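Local coordinates for putative type VI secretion protein (Escherichia coli, PDB 6SKI) that probably hydrolyses phospholipids as a toxic effector of the type VI secretion system, carried by the VgrG spike, at residues T36-I41 against I107-D112; T120-K125 against S173-F178; T159-A164 against A200-H205; E166-A171 against A218-K223. One frame throughout, in Å; residues are numbered along the deposited sequence.

Interaction 1. Residues T36-I41 against I107-D112; sequences TLTIGI and ILYHPD
The phenol ring of Tyr109 lies obliquely against the bare backbone of Gly40, with Tyr109 CZ 3.6 Å from Gly40 CA. The ring of Phe42, two residues further along the same strand, forms a T-shaped (edge-to-face) pair with it. Because Gly40 has no side chain, nothing stands between the ring and the strand. Tyr109 is where the chain leaves helix 101-108, and with CG anti to its backbone N (chi1 -166°) the ring reaches across to the sheet. Its hydroxyl sits 3.4 Å from Gly40 N, but at a poor angle and without a hydrogen bond; the polar partner of Tyr109 OH is Asp192 on the neighbouring strand 184-195. Thr38 meets the same oxygen with carbon: Thr38 CG2 is 3.7 Å from Tyr109 OH, and the two side chains cross at about a right angle. Ile39 and Ile41 point away from this contact, and on the other side of the sheet both touch Ile168 of helix 156-178. A buried ring thus joins strand 22-43 to the exit of helix 101-108, in the beta-alpha-beta crossover to parallel strand 121-128, in keeping with an alpha/beta-hydrolase core.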
loop_
_atom_site.group_PDB
_atom_site.type_symbol
_atom_site.label_atom_id
_atom_site.label_comp_id
_atom_site.label_asym_id
_atom_site.label_seq_id
_atom_site.Cartn_x
_atom_site.Cartn_y
_atom_site.Cartn_z
ATOM N N THR A 36 5.049 15.352 22.607
ATOM C CA THR A 36 5.487 14.770 21.344
ATOM C C THR A 36 4.298 14.108 20.668
ATOM O O THR A 36 3.816 13.069 21.126
ATOM C CB THR A 36 6.607 13.764 21.579
ATOM O OG1 THR A 36 7.484 14.257 22.598
ATOM C CG2 THR A 36 7.392 13.540 20.305
ATOM N N LEU A 37 3.823 14.692 19.581
ATOM C CA LEU A 37 2.677 14.164 18.859
ATOM C C LEU A 37 3.170 13.364 17.664
ATOM O O LEU A 37 3.866 13.898 16.797
ATOM C CB LEU A 37 1.744 15.286 18.412
ATOM C CG LEU A 37 0.480 14.847 17.681
ATOM C CD1 LEU A 37 -0.370 13.959 18.559
ATOM C CD2 LEU A 37 -0.297 16.064 17.264
ATOM N N THR A 38 2.808 12.089 17.624
ATOM C CA THR A 38 3.152 11.208 16.521
ATOM C C THR A 38 1.913 10.961 15.679
ATOM O O THR A 38 0.865 10.580 16.208
ATOM C CB THR A 38 3.711 9.882 17.030
ATOM O OG1 THR A 38 4.491 10.114 18.206
ATOM C CG2 THR A 38 4.577 9.241 15.973
ATOM N N ILE A 39 2.031 11.179 14.375
ATOM C CA ILE A 39 0.945 10.927 13.441
ATOM C C ILE A 39 1.262 9.637 12.706
ATOM O O ILE A 39 2.269 9.549 11.993
ATOM C CB ILE A 39 0.748 12.096 12.466
ATOM C CG1 ILE A 39 0.766 13.423 13.224
ATOM C CG2 ILE A 39 -0.550 11.928 11.703
ATOM C CD1 ILE A 39 0.532 14.628 12.353
ATOM N N GLY A 40 0.410 8.637 12.888
ATOM C CA GLY A 40 0.588 7.373 12.211
ATOM C C GLY A 40 0.024 7.425 10.814
ATOM O O GLY A 40 -1.190 7.532 10.632
ATOM N N ILE A 41 0.896 7.354 9.817
ATOM C CA ILE A 41 0.503 7.442 8.419
ATOM C C ILE A 41 0.434 6.025 7.882
ATOM O O ILE A 41 1.421 5.285 7.933
ATOM C CB ILE A 41 1.481 8.300 7.605
ATOM C CG1 ILE A 41 1.948 9.492 8.433
ATOM C CG2 ILE A 41 0.811 8.802 6.353
ATOM C CD1 ILE A 41 0.919 10.579 8.548
ATOM N N ILE A 107 -6.014 -0.197 12.884
ATOM C CA ILE A 107 -6.940 -0.527 13.965
ATOM C C ILE A 107 -6.202 -0.681 15.287
ATOM O O ILE A 107 -6.741 -0.352 16.350
ATOM C CB ILE A 107 -7.735 -1.802 13.612
ATOM C CG1 ILE A 107 -8.609 -1.577 12.378
ATOM C CG2 ILE A 107 -8.582 -2.255 14.784
ATOM C CD1 ILE A 107 -9.245 -0.211 12.309
ATOM N N LEU A 108 -4.954 -1.143 15.248
ATOM C CA LEU A 108 -4.199 -1.427 16.458
ATOM C C LEU A 108 -3.292 -0.287 16.884
ATOM O O LEU A 108 -2.868 -0.257 18.043
ATOM C CB LEU A 108 -3.349 -2.687 16.270
ATOM C CG LEU A 108 -4.082 -4.022 16.320
ATOM C CD1 LEU A 108 -3.135 -5.142 15.955
ATOM C CD2 LEU A 108 -4.668 -4.243 17.695
ATOM N N TYR A 109 -2.970 0.628 15.978
ATOM C CA TYR A 109 -2.240 1.833 16.341
ATOM C C TYR A 109 -2.987 2.557 17.446
ATOM O O TYR A 109 -4.156 2.915 17.279
ATOM C CB TYR A 109 -2.093 2.731 15.119
ATOM C CG TYR A 109 -1.086 3.843 15.256
ATOM C CD1 TYR A 109 0.263 3.609 15.066
ATOM C CD2 TYR A 109 -1.487 5.132 15.558
ATOM C CE1 TYR A 109 1.177 4.626 15.175
ATOM C CE2 TYR A 109 -0.579 6.153 15.672
ATOM C CZ TYR A 109 0.753 5.893 15.481
ATOM O OH TYR A 109 1.669 6.908 15.595
ATOM N N HIS A 110 -2.325 2.752 18.575
ATOM C CA HIS A 110 -2.985 3.362 19.715
ATOM C C HIS A 110 -3.351 4.807 19.394
ATOM O O HIS A 110 -2.460 5.616 19.107
ATOM C CB HIS A 110 -2.084 3.310 20.943
ATOM C CG HIS A 110 -2.708 3.897 22.168
ATOM N ND1 HIS A 110 -2.180 4.988 22.821
ATOM C CD2 HIS A 110 -3.823 3.552 22.852
ATOM C CE1 HIS A 110 -2.940 5.288 23.858
ATOM N NE2 HIS A 110 -3.945 4.432 23.899
ATOM N N PRO A 111 -4.632 5.167 19.421
ATOM C CA PRO A 111 -5.004 6.565 19.195
ATOM C C PRO A 111 -5.136 7.350 20.490
ATOM O O PRO A 111 -5.642 6.835 21.491
ATOM C CB PRO A 111 -6.344 6.433 18.472
ATOM C CG PRO A 111 -6.965 5.245 19.141
ATOM C CD PRO A 111 -5.825 4.311 19.531
ATOM N N ASP A 112 -4.679 8.594 20.486
ATOM C CA ASP A 112 -4.893 9.505 21.600
ATOM C C ASP A 112 -5.925 10.542 21.186
ATOM O O ASP A 112 -5.804 11.151 20.118
ATOM C CB ASP A 112 -3.588 10.181 22.017
ATOM C CG ASP A 112 -2.762 9.317 22.945
ATOM O OD1 ASP A 112 -3.183 9.113 24.101
ATOM O OD2 ASP A 112 -1.696 8.832 22.517
#

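Interaction 2. Residues T120-K125 against S173-F178; sequences TSAQIK and SEFMGF
Ile124 and Phe175 meet at about a right angle, the branched side chain of the strand set across the long axis of the phenylalanine. The touching atom is the methyl Ile124 CG2, which sits against the root of the aromatic side chain, 3.8 Å from Phe175 CG and about as close to CB and CD1. It approaches the ring obliquely. With chi1 at 68°, Ile124 CG1 lies between the backbone N and the carbonyl carbon, which turns CG2 to the phenylalanine and sends the longer branch toward the helix backbone, where Ile124 CD1 comes within 3.9 Å of Ala171 O. Phe175 in turn stretches away from its helix, CG anti to the backbone N (chi1 172°), so that the far end of the ring arrives beside the residue two places earlier in the strand: Phe175 CZ is 4.3 Å from Ala122 CB, again obliquely. One ring therefore spans two successive inward-facing residues. Leu37 of strand 22-43 touches all three, adding to an apolar patch. Gln123 points the other way, and its backbone N is hydrogen-bonded to Asp112 OD2. Here the C-terminal part of helix 156-178 packs on one face of the parallel sheet, within the beta-alpha-beta connection from strand 121-128 past strand 22-43 to strand 184-195, as in other alpha/beta hydrolases.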
loop_
_atom_site.group_PDB
_atom_site.type_symbol
_atom_site.label_atom_id
_atom_site.label_comp_id
_atom_site.label_asym_id
_atom_site.label_seq_id
_atom_site.Cartn_x
_atom_site.Cartn_y
_atom_site.Cartn_z
ATOM N N THR A 120 2.808 13.641 27.988
ATOM C CA THR A 120 3.761 14.377 27.169
ATOM C C THR A 120 4.060 13.682 25.848
ATOM O O THR A 120 4.974 14.103 25.132
ATOM C CB THR A 120 5.060 14.606 27.943
ATOM O OG1 THR A 120 5.327 13.474 28.778
ATOM C CG2 THR A 120 4.953 15.851 28.804
ATOM N N SER A 121 3.327 12.626 25.514
ATOM C CA SER A 121 3.450 11.981 24.217
ATOM C C SER A 121 2.081 11.472 23.806
ATOM O O SER A 121 1.389 10.826 24.595
ATOM C CB SER A 121 4.455 10.826 24.240
ATOM O OG SER A 121 5.558 11.116 25.076
ATOM N N ALA A 122 1.704 11.757 22.564
ATOM C CA ALA A 122 0.392 11.398 22.056
ATOM C C ALA A 122 0.542 10.797 20.670
ATOM O O ALA A 122 1.529 11.034 19.972
ATOM C CB ALA A 122 -0.546 12.606 22.006
ATOM N N GLN A 123 -0.454 10.010 20.281
ATOM C CA GLN A 123 -0.476 9.370 18.976
ATOM C C GLN A 123 -1.826 9.596 18.322
ATOM O O GLN A 123 -2.867 9.417 18.958
ATOM C CB GLN A 123 -0.200 7.874 19.084
ATOM C CG GLN A 123 1.258 7.506 19.034
ATOM C CD GLN A 123 1.467 6.019 19.115
ATOM O OE1 GLN A 123 0.511 5.248 19.120
ATOM N NE2 GLN A 123 2.722 5.602 19.171
ATOM N N ILE A 124 -1.801 9.989 17.055
ATOM C CA ILE A 124 -2.984 10.055 16.215
ATOM C C ILE A 124 -2.652 9.314 14.932
ATOM O O ILE A 124 -1.485 9.143 14.573
ATOM C CB ILE A 124 -3.426 11.503 15.926
ATOM C CG1 ILE A 124 -2.403 12.210 15.044
ATOM C CG2 ILE A 124 -3.623 12.267 17.218
ATOM C CD1 ILE A 124 -2.779 13.620 14.698
ATOM N N LYS A 125 -3.688 8.855 14.240
ATOM C CA LYS A 125 -3.476 7.952 13.124
ATOM C C LYS A 125 -4.295 8.386 11.922
ATOM O O LYS A 125 -5.315 9.066 12.048
ATOM C CB LYS A 125 -3.795 6.500 13.500
ATOM C CG LYS A 125 -5.190 6.243 14.013
ATOM C CD LYS A 125 -5.218 4.912 14.735
ATOM C CE LYS A 125 -6.624 4.434 14.996
ATOM N NZ LYS A 125 -6.626 3.393 16.056
ATOM N N SER A 173 -6.817 18.345 12.910
ATOM C CA SER A 173 -8.031 19.061 13.279
ATOM C C SER A 173 -8.842 18.266 14.289
ATOM O O SER A 173 -9.298 18.809 15.300
ATOM C CB SER A 173 -8.870 19.355 12.036
ATOM O OG SER A 173 -8.131 20.083 11.076
ATOM N N GLU A 174 -9.025 16.970 14.036
ATOM C CA GLU A 174 -9.792 16.143 14.962
ATOM C C GLU A 174 -9.113 16.063 16.325
ATOM O O GLU A 174 -9.774 16.177 17.367
ATOM C CB GLU A 174 -9.989 14.747 14.378
ATOM C CG GLU A 174 -10.856 14.714 13.134
ATOM C CD GLU A 174 -10.865 13.353 12.468
ATOM O OE1 GLU A 174 -10.199 12.432 12.984
ATOM O OE2 GLU A 174 -11.537 13.205 11.427
ATOM N N PHE A 175 -7.788 15.894 16.339
ATOM C CA PHE A 175 -7.071 15.793 17.606
ATOM C C PHE A 175 -7.205 17.066 18.423
ATOM O O PHE A 175 -7.465 17.009 19.629
ATOM C CB PHE A 175 -5.597 15.492 17.366
ATOM C CG PHE A 175 -4.764 15.559 18.612
ATOM C CD1 PHE A 175 -5.070 14.776 19.708
ATOM C CD2 PHE A 175 -3.697 16.430 18.699
ATOM C CE1 PHE A 175 -4.313 14.843 20.854
ATOM C CE2 PHE A 175 -2.941 16.503 19.847
ATOM C CZ PHE A 175 -3.251 15.711 20.923
ATOM N N MET A 176 -7.038 18.224 17.791
ATOM C CA MET A 176 -7.141 19.477 18.519
ATOM C C MET A 176 -8.582 19.918 18.713
ATOM O O MET A 176 -8.824 20.925 19.384
ATOM C CB MET A 176 -6.340 20.565 17.806
ATOM C CG MET A 176 -4.848 20.427 18.022
ATOM S SD MET A 176 -4.396 20.573 19.759
ATOM C CE MET A 176 -3.582 22.165 19.758
ATOM N N GLY A 177 -9.539 19.187 18.148
ATOM C CA GLY A 177 -10.935 19.395 18.464
ATOM C C GLY A 177 -11.348 18.561 19.655
ATOM O O GLY A 177 -12.304 18.900 20.357
ATOM N N PHE A 178 -10.631 17.468 19.901
ATOM C CA PHE A 178 -10.791 16.748 21.157
ATOM C C PHE A 178 -10.085 17.428 22.318
ATOM O O PHE A 178 -10.353 17.085 23.473
ATOM C CB PHE A 178 -10.269 15.314 21.033
ATOM C CG PHE A 178 -11.254 14.354 20.448
ATOM C CD1 PHE A 178 -12.145 13.683 21.263
ATOM C CD2 PHE A 178 -11.279 14.107 19.089
ATOM C CE1 PHE A 178 -13.051 12.796 20.732
ATOM C CE2 PHE A 178 -12.185 13.223 18.552
ATOM C CZ PHE A 178 -13.072 12.565 19.375
#

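Interaction 3. Residues T159-A164 against A200-H205; sequences TKTDEA and AAAARH
Thr161 packs against Ala202 and His205 where two helices of the alpha/beta-hydrolase fold cross. Helix 198-211 directly follows Ser197, whose place after the sheet strand is consistent with a nucleophile elbow, and helix 156-178 crosses helix 198-211 at -63°, the axes of the two short segments approaching to 9.2 Å. Small residues meet at the crossing: the CA atoms of Thr161 and Ala202 are 6.1 Å apart. At Thr161 the first torsion (chi1 66°) puts OG1 between the backbone N and the carbonyl carbon, hydrogen-bonded to Val158 O, one turn back, and leaves the methyl CG2 facing helix 198-211. That methyl rests 3.6 Å from Ala202 O and also lies at the edge of the His205 ring, near its plane. His205 swings its imidazole toward the other helix by holding CG anti to the backbone N (chi1 -168°), and the two side chains cross at about a right angle. At the ring's other nitrogen, His205 NE2 makes a weak hydrogen bond to Gly266 O. Lys160 contributes only its base, Lys160 CB standing 4.4 Å from Ala202 CB; the chain then folds at its first two torsions and leads away to a weak salt bridge within its own helix, Lys160 NZ to Glu163 OE2. The one hydrogen bond across the helices is itself weak: His205 ND1 donates in the plane of its ring to Thr161 OG1 at 3.5 Å.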
loop_
_atom_site.group_PDB
_atom_site.type_symbol
_atom_site.label_atom_id
_atom_site.label_comp_id
_atom_site.label_asym_id
_atom_site.label_seq_id
_atom_site.Cartn_x
_atom_site.Cartn_y
_atom_site.Cartn_z
ATOM N N THR A 159 0.453 11.353 -5.717
ATOM C CA THR A 159 -0.909 11.782 -5.429
ATOM C C THR A 159 -1.381 11.244 -4.086
ATOM O O THR A 159 -2.112 11.929 -3.361
ATOM C CB THR A 159 -1.838 11.327 -6.556
ATOM O OG1 THR A 159 -1.571 12.102 -7.730
ATOM C CG2 THR A 159 -3.297 11.503 -6.170
ATOM N N LYS A 160 -0.945 10.041 -3.720
ATOM C CA LYS A 160 -1.321 9.483 -2.430
ATOM C C LYS A 160 -0.589 10.183 -1.297
ATOM O O LYS A 160 -1.144 10.347 -0.211
ATOM C CB LYS A 160 -1.060 7.981 -2.407
ATOM C CG LYS A 160 -2.092 7.192 -3.185
ATOM C CD LYS A 160 -3.358 6.997 -2.386
ATOM C CE LYS A 160 -4.522 6.649 -3.284
ATOM N NZ LYS A 160 -5.793 6.573 -2.524
ATOM N N THR A 161 0.651 10.613 -1.527
ATOM C CA THR A 161 1.308 11.429 -0.505
ATOM C C THR A 161 0.614 12.779 -0.332
ATOM O O THR A 161 0.531 13.299 0.788
ATOM C CB THR A 161 2.787 11.613 -0.832
ATOM O OG1 THR A 161 2.926 12.396 -2.022
ATOM C CG2 THR A 161 3.450 10.266 -1.020
ATOM N N ASP A 162 0.063 13.334 -1.410
ATOM C CA ASP A 162 -0.701 14.575 -1.287
ATOM C C ASP A 162 -2.001 14.354 -0.517
ATOM O O ASP A 162 -2.362 15.146 0.371
ATOM C CB ASP A 162 -1.003 15.134 -2.675
ATOM C CG ASP A 162 0.220 15.715 -3.349
ATOM O OD1 ASP A 162 1.340 15.258 -3.045
ATOM O OD2 ASP A 162 0.063 16.624 -4.190
ATOM N N GLU A 163 -2.709 13.272 -0.843
ATOM C CA GLU A 163 -3.878 12.888 -0.064
ATOM C C GLU A 163 -3.505 12.654 1.390
ATOM O O GLU A 163 -4.295 12.945 2.291
ATOM C CB GLU A 163 -4.516 11.636 -0.668
ATOM C CG GLU A 163 -5.378 10.840 0.297
ATOM C CD GLU A 163 -6.222 9.792 -0.395
ATOM O OE1 GLU A 163 -6.827 8.954 0.308
ATOM O OE2 GLU A 163 -6.282 9.805 -1.643
ATOM N N ALA A 164 -2.295 12.155 1.635
ATOM C CA ALA A 164 -1.823 11.976 2.999
ATOM C C ALA A 164 -1.649 13.311 3.698
ATOM O O ALA A 164 -1.905 13.421 4.896
ATOM C CB ALA A 164 -0.511 11.197 3.006
ATOM N N ALA A 200 3.602 1.269 -0.123
ATOM C CA ALA A 200 4.948 1.222 0.428
ATOM C C ALA A 200 5.868 2.190 -0.273
ATOM O O ALA A 200 6.538 2.985 0.394
ATOM C CB ALA A 200 5.539 -0.185 0.357
ATOM N N ALA A 201 5.824 2.217 -1.604
ATOM C CA ALA A 201 6.513 3.271 -2.325
ATOM C C ALA A 201 6.007 4.629 -1.876
ATOM O O ALA A 201 6.803 5.504 -1.513
ATOM C CB ALA A 201 6.321 3.087 -3.829
ATOM N N ALA A 202 4.683 4.786 -1.797
ATOM C CA ALA A 202 4.121 6.021 -1.270
ATOM C C ALA A 202 4.683 6.320 0.106
ATOM O O ALA A 202 5.163 7.434 0.354
ATOM C CB ALA A 202 2.598 5.934 -1.221
ATOM N N ALA A 203 4.723 5.315 0.986
ATOM C CA ALA A 203 5.274 5.561 2.310
ATOM C C ALA A 203 6.702 6.050 2.199
ATOM O O ALA A 203 7.053 7.094 2.761
ATOM C CB ALA A 203 5.204 4.302 3.169
ATOM N N ARG A 204 7.511 5.361 1.394
ATOM C CA ARG A 204 8.885 5.796 1.219
ATOM C C ARG A 204 8.920 7.204 0.655
ATOM O O ARG A 204 9.619 8.073 1.190
ATOM C CB ARG A 204 9.624 4.810 0.320
ATOM C CG ARG A 204 9.768 3.444 0.959
ATOM C CD ARG A 204 10.093 2.372 -0.051
ATOM N NE ARG A 204 11.445 2.485 -0.575
ATOM C CZ ARG A 204 12.181 1.446 -0.944
ATOM N NH1 ARG A 204 11.691 0.222 -0.840
ATOM N NH2 ARG A 204 13.404 1.627 -1.412
ATOM N N HIS A 205 8.081 7.475 -0.348
ATOM C CA HIS A 205 8.019 8.824 -0.888
ATOM C C HIS A 205 7.664 9.815 0.205
ATOM O O HIS A 205 8.350 10.830 0.374
ATOM C CB HIS A 205 7.011 8.890 -2.033
ATOM C CG HIS A 205 7.081 10.159 -2.824
ATOM N ND1 HIS A 205 6.037 11.054 -2.887
ATOM C CD2 HIS A 205 8.075 10.688 -3.574
ATOM C CE1 HIS A 205 6.381 12.077 -3.647
ATOM N NE2 HIS A 205 7.612 11.878 -4.079
#

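Interaction 4. Residues E166-A171 against A218-K223; sequences ERITQA and ARAIAK
Thr169 and Ala220 form the tight centre of this helix pair. Their CA atoms are 5.0 Å apart, and the short axes run nearly side by side, 7.9 Å apart at an angle of 24°. The small alanine lets the threonine hydroxyl come right up to the opposite backbone, where Thr169 OG1 donates a 2.8 Å hydrogen bond to Ala220 O. The hydroxyl reaches the carbonyl from its flank rather than head-on, with a C=O...donor angle of 105°, and is tilted somewhat out of the carbonyl plane. What puts it there is the rotation of Thr169 (chi1 -77°), which sets OG1 beside the backbone N and anti to the carbonyl carbon. Deeper in, Ile168 CG2 touches Ala220 CB loosely at 4.5 Å, while the rest of Ile168 continues toward Ile39, Ile41 and Phe191 of the sheet. The outer side is quite different. Lys223, an exposed residue, reaches across to the other helix, its chain extended up to a bend at chi4, crossing Thr169 obliquely. Its aliphatic part lies alongside the methyl, with Lys223 CG 4.0 Å from Thr169 CG2, and the amino group ends near the same carbon without any bond to Thr169. One buried hydroxyl thus finds its acceptor in the facing helix, so a polar side chain can sit at the closest point of the pair without a polar partner side chain, while the lysine lies beside the threonine methyl with both its methylene groups and its amino end, at the exposed side of the pair.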
loop_
_atom_site.group_PDB
_atom_site.type_symbol
_atom_site.label_atom_id
_atom_site.label_comp_id
_atom_site.label_asym_id
_atom_site.label_seq_id
_atom_site.Cartn_x
_atom_site.Cartn_y
_atom_site.Cartn_z
ATOM N N GLU A 166 -3.460 16.041 3.088
ATOM C CA GLU A 166 -4.810 16.490 3.437
ATOM C C GLU A 166 -5.373 15.698 4.615
ATOM O O GLU A 166 -6.033 16.259 5.504
ATOM C CB GLU A 166 -5.744 16.400 2.231
ATOM C CG GLU A 166 -5.426 17.391 1.122
ATOM C CD GLU A 166 -4.848 16.742 -0.116
ATOM O OE1 GLU A 166 -3.811 17.232 -0.610
ATOM O OE2 GLU A 166 -5.436 15.753 -0.603
ATOM N N ARG A 167 -5.109 14.396 4.650
ATOM C CA ARG A 167 -5.593 13.570 5.747
ATOM C C ARG A 167 -4.856 13.877 7.048
ATOM O O ARG A 167 -5.428 13.746 8.135
ATOM C CB ARG A 167 -5.468 12.100 5.364
ATOM C CG ARG A 167 -6.472 11.636 4.336
ATOM C CD ARG A 167 -7.676 11.004 5.005
ATOM N NE ARG A 167 -8.825 10.938 4.109
ATOM C CZ ARG A 167 -9.171 9.857 3.418
ATOM N NH1 ARG A 167 -8.458 8.745 3.520
ATOM N NH2 ARG A 167 -10.233 9.888 2.625
ATOM N N ILE A 168 -3.590 14.290 6.960
ATOM C CA ILE A 168 -2.861 14.761 8.134
ATOM C C ILE A 168 -3.515 16.014 8.688
ATOM O O ILE A 168 -3.671 16.166 9.906
ATOM C CB ILE A 168 -1.387 15.021 7.779
ATOM C CG1 ILE A 168 -0.601 13.717 7.720
ATOM C CG2 ILE A 168 -0.749 15.971 8.778
ATOM C CD1 ILE A 168 0.677 13.835 6.934
ATOM N N THR A 169 -3.908 16.928 7.802
ATOM C CA THR A 169 -4.629 18.117 8.245
ATOM C C THR A 169 -5.917 17.729 8.959
ATOM O O THR A 169 -6.229 18.257 10.035
ATOM C CB THR A 169 -4.927 19.026 7.053
ATOM O OG1 THR A 169 -3.745 19.744 6.690
ATOM C CG2 THR A 169 -6.021 20.018 7.390
ATOM N N GLN A 170 -6.667 16.792 8.380
ATOM C CA GLN A 170 -7.926 16.371 8.993
ATOM C C GLN A 170 -7.700 15.726 10.357
ATOM O O GLN A 170 -8.439 15.997 11.314
ATOM C CB GLN A 170 -8.661 15.411 8.062
ATOM C CG GLN A 170 -9.873 14.758 8.691
ATOM C CD GLN A 170 -10.356 13.559 7.906
ATOM O OE1 GLN A 170 -10.198 13.494 6.687
ATOM N NE2 GLN A 170 -10.948 12.596 8.603
ATOM N N ALA A 171 -6.679 14.875 10.471
ATOM C CA ALA A 171 -6.414 14.194 11.733
ATOM C C ALA A 171 -5.955 15.171 12.804
ATOM O O ALA A 171 -6.330 15.039 13.973
ATOM C CB ALA A 171 -5.372 13.096 11.529
ATOM N N ALA A 218 4.523 21.093 6.215
ATOM C CA ALA A 218 4.389 22.149 7.209
ATOM C C ALA A 218 3.081 22.903 7.027
ATOM O O ALA A 218 2.431 23.285 8.006
ATOM C CB ALA A 218 5.578 23.102 7.126
ATOM N N ARG A 219 2.676 23.120 5.775
ATOM C CA ARG A 219 1.396 23.765 5.507
ATOM C C ARG A 219 0.239 22.935 6.037
ATOM O O ARG A 219 -0.714 23.478 6.601
ATOM C CB ARG A 219 1.236 24.000 4.008
ATOM C CG ARG A 219 1.709 25.352 3.532
ATOM C CD ARG A 219 1.528 25.474 2.040
ATOM N NE ARG A 219 2.797 25.367 1.334
ATOM C CZ ARG A 219 2.969 24.663 0.223
ATOM N NH1 ARG A 219 1.952 23.997 -0.304
ATOM N NH2 ARG A 219 4.159 24.620 -0.359
ATOM N N ALA A 220 0.307 21.614 5.872
ATOM C CA ALA A 220 -0.756 20.753 6.375
ATOM C C ALA A 220 -0.786 20.742 7.897
ATOM O O ALA A 220 -1.864 20.762 8.503
ATOM C CB ALA A 220 -0.583 19.336 5.830
ATOM N N ILE A 221 0.386 20.714 8.533
ATOM C CA ILE A 221 0.435 20.734 9.992
ATOM C C ILE A 221 -0.111 22.050 10.525
ATOM O O ILE A 221 -0.808 22.082 11.544
ATOM C CB ILE A 221 1.866 20.472 10.493
ATOM C CG1 ILE A 221 2.382 19.136 9.969
ATOM C CG2 ILE A 221 1.902 20.464 12.005
ATOM C CD1 ILE A 221 3.848 18.914 10.233
ATOM N N ALA A 222 0.190 23.157 9.843
ATOM C CA ALA A 222 -0.327 24.448 10.277
ATOM C C ALA A 222 -1.829 24.546 10.051
ATOM O O ALA A 222 -2.557 25.069 10.901
ATOM C CB ALA A 222 0.403 25.574 9.548
ATOM N N LYS A 223 -2.315 24.046 8.915
ATOM C CA LYS A 223 -3.737 24.040 8.606
ATOM C C LYS A 223 -4.516 23.045 9.452
ATOM O O LYS A 223 -5.748 23.117 9.492
ATOM C CB LYS A 223 -3.924 23.742 7.116
ATOM C CG LYS A 223 -5.343 23.866 6.600
ATOM C CD LYS A 223 -5.409 23.596 5.111
ATOM C CE LYS A 223 -6.845 23.535 4.630
ATOM N NZ LYS A 223 -7.647 22.560 5.414
#

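Overall arrangement
Helix 156-178 runs through three of the four contacts: its C-terminal end meets strand 121-128 in interaction 2, its middle meets helix 215-225 in interaction 4, and its N-terminal part crosses helix 198-211 in interaction 3. Interaction 1 lies on the other face of the same sheet, about 8 Å centre to centre from interaction 2, to which it is tied by a probable hydrogen bond from Gly40 N to Ile124 O. All four are largely buried; only interaction 4 includes an exposed residue among those that touch. Against the sheet the contacts are aromatic or apolar, with no bond across; between helices they add a threonine hydroxyl, strongly bonded in interaction 4 and weakly in interaction 3.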